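Local coordinates for protein signal recognition particle receptor FtsY (Sulfolobus acidocaldarius, PDB 5L3S) that serves as the receptor (docking protein) for the signal recognition particle, combining a helical bundle domain with a P-loop nucleotide-binding domain, at residues Ser77-Glu80 / Ile81-Asn85; Glu67-Val70 / Ile71-Lys75. One frame throughout, in Å; residues are numbered along the deposited sequence.

Contact 1 (Ser77-Glu80 / Ile81-Asn85)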
loop_
_atom_site.group_PDB
_atom_site.type_symbol
_atom_site.label_atom_id
_atom_site.label_comp_id
_atom_site.label_asym_id
_atom_site.label_seq_id
_atom_site.Cartn_x
_atom_site.Cartn_y
_atom_site.Cartn_z
ATOM N N SER B 77 18.563 8.172 -19.265
ATOM C CA SER B 77 18.967 8.672 -17.945
ATOM C C SER B 77 18.393 7.828 -16.804
ATOM O O SER B 77 19.079 7.550 -15.819
ATOM C CB SER B 77 18.578 10.138 -17.753
ATOM O OG SER B 77 19.324 10.975 -18.628
ATOM N N ILE B 78 17.133 7.432 -16.936
ATOM C CA ILE B 78 16.512 6.569 -15.943
ATOM C C ILE B 78 17.239 5.221 -15.886
ATOM O O ILE B 78 17.516 4.700 -14.797
ATOM C CB ILE B 78 15.005 6.380 -16.213
ATOM C CG1 ILE B 78 14.274 7.719 -16.088
ATOM C CG2 ILE B 78 14.395 5.369 -15.231
ATOM C CD1 ILE B 78 12.780 7.633 -16.363
ATOM N N THR B 79 17.576 4.677 -17.056
ATOM C CA THR B 79 18.270 3.389 -17.114
ATOM C C THR B 79 19.629 3.467 -16.413
ATOM O O THR B 79 20.021 2.553 -15.692
ATOM C CB THR B 79 18.448 2.886 -18.568
ATOM O OG1 THR B 79 17.167 2.795 -19.207
ATOM C CG2 THR B 79 19.102 1.508 -18.585
ATOM N N GLU B 80 20.329 4.578 -16.612
ATOM C CA GLU B 80 21.623 4.789 -15.970
ATOM C C GLU B 80 21.521 4.988 -14.456
ATOM O O GLU B 80 22.374 4.506 -13.713
ATOM C CB GLU B 80 22.367 5.952 -16.630
ATOM C CG GLU B 80 22.922 5.603 -18.004
ATOM C CD GLU B 80 23.608 6.773 -18.685
ATOM O OE1 GLU B 80 24.726 6.582 -19.206
ATOM O OE2 GLU B 80 23.025 7.878 -18.714
ATOM N N ILE B 81 20.483 5.693 -14.003
ATOM C CA ILE B 81 20.267 5.912 -12.572
ATOM C C ILE B 81 20.040 4.589 -11.837
ATOM O O ILE B 81 20.533 4.389 -10.727
ATOM C CB ILE B 81 19.065 6.837 -12.307
ATOM C CG1 ILE B 81 19.381 8.265 -12.746
ATOM C CG2 ILE B 81 18.715 6.849 -10.842
ATOM C CD1 ILE B 81 20.482 8.920 -11.936
ATOM N N LEU B 82 19.293 3.693 -12.472
ATOM C CA LEU B 82 18.989 2.390 -11.898
ATOM C C LEU B 82 20.150 1.401 -12.031
ATOM O O LEU B 82 20.438 0.641 -11.107
ATOM C CB LEU B 82 17.737 1.823 -12.556
ATOM C CG LEU B 82 16.474 2.650 -12.306
ATOM C CD1 LEU B 82 15.376 2.215 -13.248
ATOM C CD2 LEU B 82 16.011 2.505 -10.851
ATOM N N THR B 83 20.809 1.407 -13.185
ATOM C CA THR B 83 21.929 0.496 -13.444
ATOM C C THR B 83 23.109 0.757 -12.504
ATOM O O THR B 83 23.761 -0.177 -12.038
ATOM C CB THR B 83 22.373 0.569 -14.918
ATOM O OG1 THR B 83 21.279 0.181 -15.758
ATOM C CG2 THR B 83 23.563 -0.359 -15.192
ATOM N N LYS B 84 23.354 2.027 -12.202
ATOM C CA LYS B 84 24.449 2.413 -11.312
ATOM C C LYS B 84 24.212 1.970 -9.864
ATOM O O LYS B 84 25.161 1.728 -9.114
ATOM C CB LYS B 84 24.664 3.928 -11.372
ATOM C CG LYS B 84 25.821 4.430 -10.533
ATOM C CD LYS B 84 25.907 5.952 -10.540
ATOM C CE LYS B 84 27.067 6.430 -9.677
ATOM N NZ LYS B 84 27.153 7.914 -9.619
ATOM N N ASN B 85 22.947 1.853 -9.474
ATOM C CA ASN B 85 22.598 1.460 -8.103
ATOM C C ASN B 85 22.541 -0.043 -7.835
ATOM O O ASN B 85 22.473 -0.471 -6.679
ATOM C CB ASN B 85 21.290 2.116 -7.668
ATOM C CG ASN B 85 21.515 3.471 -7.061
ATOM O OD1 ASN B 85 22.016 3.576 -5.944
ATOM N ND2 ASN B 85 21.180 4.523 -7.802
#

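Contact 2 (Glu67-Val70 / Ile71-Lys75)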
loop_
_atom_site.group_PDB
_atom_site.type_symbol
_atom_site.label_atom_id
_atom_site.label_comp_id
_atom_site.label_asym_id
_atom_site.label_seq_id
_atom_site.Cartn_x
_atom_site.Cartn_y
_atom_site.Cartn_z
ATOM N N GLU B 67 10.893 15.927 -29.765
ATOM C CA GLU B 67 10.133 15.166 -28.770
ATOM C C GLU B 67 10.743 13.789 -28.523
ATOM O O GLU B 67 10.850 13.348 -27.380
ATOM C CB GLU B 67 8.672 15.008 -29.208
ATOM C CG GLU B 67 8.146 16.124 -30.106
ATOM C CD GLU B 67 7.838 17.402 -29.349
ATOM O OE1 GLU B 67 7.499 17.320 -28.150
ATOM O OE2 GLU B 67 7.934 18.491 -29.955
ATOM N N GLU B 68 11.152 13.116 -29.595
ATOM C CA GLU B 68 11.705 11.774 -29.460
ATOM C C GLU B 68 13.084 11.768 -28.806
ATOM O O GLU B 68 13.358 10.909 -27.972
ATOM C CB GLU B 68 11.745 11.031 -30.796
ATOM C CG GLU B 68 12.032 9.543 -30.616
ATOM C CD GLU B 68 12.018 8.764 -31.916
ATOM O OE1 GLU B 68 12.170 9.388 -32.990
ATOM O OE2 GLU B 68 11.852 7.525 -31.860
ATOM N N ILE B 69 13.945 12.717 -29.177
ATOM C CA ILE B 69 15.241 12.849 -28.508
ATOM C C ILE B 69 15.057 13.072 -27.001
ATOM O O ILE B 69 15.810 12.536 -26.190
ATOM C CB ILE B 69 16.117 13.974 -29.121
ATOM C CG1 ILE B 69 16.689 13.533 -30.469
ATOM C CG2 ILE B 69 17.280 14.329 -28.204
ATOM C CD1 ILE B 69 15.909 14.017 -31.661
ATOM N N VAL B 70 14.045 13.855 -26.638
ATOM C CA VAL B 70 13.742 14.122 -25.235
ATOM C C VAL B 70 13.343 12.846 -24.514
ATOM O O VAL B 70 13.858 12.543 -23.436
ATOM C CB VAL B 70 12.599 15.150 -25.087
ATOM C CG1 VAL B 70 12.174 15.289 -23.620
ATOM C CG2 VAL B 70 13.028 16.486 -25.651
ATOM N N ILE B 71 12.425 12.097 -25.115
ATOM C CA ILE B 71 11.937 10.859 -24.516
ATOM C C ILE B 71 13.061 9.836 -24.393
ATOM O O ILE B 71 13.217 9.189 -23.355
ATOM C CB ILE B 71 10.760 10.276 -25.324
ATOM C CG1 ILE B 71 9.534 11.190 -25.197
ATOM C CG2 ILE B 71 10.418 8.882 -24.850
ATOM C CD1 ILE B 71 8.396 10.842 -26.147
ATOM N N ASN B 72 13.859 9.698 -25.446
ATOM C CA ASN B 72 14.973 8.756 -25.409
ATOM C C ASN B 72 16.061 9.163 -24.424
ATOM O O ASN B 72 16.651 8.309 -23.767
ATOM C CB ASN B 72 15.563 8.541 -26.804
ATOM C CG ASN B 72 14.696 7.648 -27.654
ATOM O OD1 ASN B 72 13.788 6.986 -27.144
ATOM N ND2 ASN B 72 14.964 7.618 -28.954
ATOM N N THR B 73 16.332 10.462 -24.329
ATOM C CA THR B 73 17.298 10.961 -23.351
ATOM C C THR B 73 16.817 10.620 -21.929
ATOM O O THR B 73 17.608 10.212 -21.073
ATOM C CB THR B 73 17.523 12.482 -23.495
ATOM O OG1 THR B 73 17.926 12.774 -24.836
ATOM C CG2 THR B 73 18.605 12.965 -22.549
ATOM N N LEU B 74 15.519 10.770 -21.683
ATOM C CA LEU B 74 14.964 10.423 -20.369
ATOM C C LEU B 74 15.029 8.922 -20.067
ATOM O O LEU B 74 15.386 8.521 -18.955
ATOM C CB LEU B 74 13.522 10.926 -20.219
ATOM C CG LEU B 74 12.899 10.611 -18.856
ATOM C CD1 LEU B 74 13.711 11.271 -17.756
ATOM C CD2 LEU B 74 11.431 11.062 -18.780
ATOM N N LYS B 75 14.670 8.092 -21.042
ATOM C CA LYS B 75 14.724 6.646 -20.855
ATOM C C LYS B 75 16.149 6.212 -20.556
ATOM O O LYS B 75 16.382 5.351 -19.710
ATOM C CB LYS B 75 14.229 5.909 -22.099
ATOM C CG LYS B 75 12.747 6.062 -22.395
ATOM C CD LYS B 75 12.373 5.143 -23.552
ATOM C CE LYS B 75 10.949 5.365 -24.014
ATOM N NZ LYS B 75 10.600 4.427 -25.122
#

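Contact 1 (Ser77-Glu80 / Ile81-Asn85)
Thr79 and Thr83, one helical turn apart, show how a threonine can fold its hydroxyl back onto its own helix. The chi1 of Thr83 (-61°) sets OG1 opposite the carbonyl carbon and beside the backbone N, from where it donates to Thr79 O at 2.7 Å. Thr83 N grips the same oxygen at 2.9 Å from the other face of the carbonyl plane; the hydroxyl stands 37° out of that plane rather than on a lone pair. One carbonyl thus satisfies two donors of a single residue, while Thr79 CG2 lies 3.8 Å from Thr83 OG1, the two side chains running side by side. Thr79 repeats the pattern one turn earlier, its own OG1 bonding to Lys75 O.

The apolar, buried flank is formed by Ile78 and Leu82, which lie alongside each other, CG2 of Ile78 meeting CD1 of Leu82 at 3.9 Å. On the next turn the buried Asn85 turns its amide back, ND2 donating to Ile81 O over 3.0 Å in a nearly straight bond (161°). The flank of Glu80 and Lys84 is looser: both side chains are exposed, and although Lys84 N binds Glu80 O at 3.1 Å, the extended lysine leads away. Glu80 instead makes a long, weak ion pair with Lys76.

These are the later turns of helix 66-85, whose earlier turns belong to the helical bundle of this SRP-family protein. Helix 258-266 covers the buried flank through Leu260 and Ala263, and helix 287-295 packs on Thr79, Leu82 and Thr83, with Leu82 touching both.

Contact 2 (Glu67-Val70 / Ile71-Lys75)
Thr73 faces Ile69 with its hydroxyl turned back along the helix: chi1 of -56° places OG1 beside the backbone N of Thr73, within reach of Ile69 O. Glu68 starts differently, its CG opposite the backbone N (chi1 -168°), which carries the extended chain alongside Asn72, the two side chains pointing the same way.

Thr73 illustrates a bond often made by serine and threonine in helices, the hydroxyl sharing the carbonyl, four residues back, that already accepts the residue's own backbone N-H. Thr73 N donates to Ile69 O at 2.8 Å, and Thr73 OG1 reaches this oxygen from the opposite face of the carbonyl plane. The hydroxyl bond measures 2.5 Å, a value so short that little should rest on its exact length. CG2 of Ile69 approaches OG1 of Thr73 to 3.8 Å, the two side chains meeting at a slant.

Between Glu68 and Asn72 the touch is much lighter. Glu68 CG comes within 3.9 Å of Asn72 ND2, and the carboxylate and amide planes are turned 43° against each other; the direct bond here is in the backbone, where Asn72 N donates to Glu68 O at 2.8 Å. Both residues are exposed. CG1 of Ile71 lies 3.3 Å from Glu67 O, an apolar branch against a carbonyl that also accepts Ile71 N.

Val70 and Leu74 form the buried side of this part of the helical bundle. Helix 20-36 meets Val70 through Leu23, Val26 and Leu30, while helix 41-55 supplies Leu51 to Val70 and Thr73, Leu55 to Thr73 and Ile47 to Leu74. Phe295 of helix 287-295 also touches Leu74.

Contacts 1 and 2 follow one another on helix 66-85, their centres 15 Å apart. Two side-chain bonds tie the ranges together along the helix: Ser77 OG with Thr73 O, and Thr79 OG1 with Lys75 O. Contact 2 packs against the bundle helices 20-36 and 41-55, whereas contact 1 leans on helix 258-266; helix 287-295 spans both, its Val291 touching Lys75 and Thr79. The centre of contact 1 lies about 15 Å from the centre of the chain and that of contact 2 about 27 Å. Neither supplies residues to the two pockets for phosphoaminophosphonic acid-guanylate ester, one of which is formed by Asn110, Gly111 and Arg141.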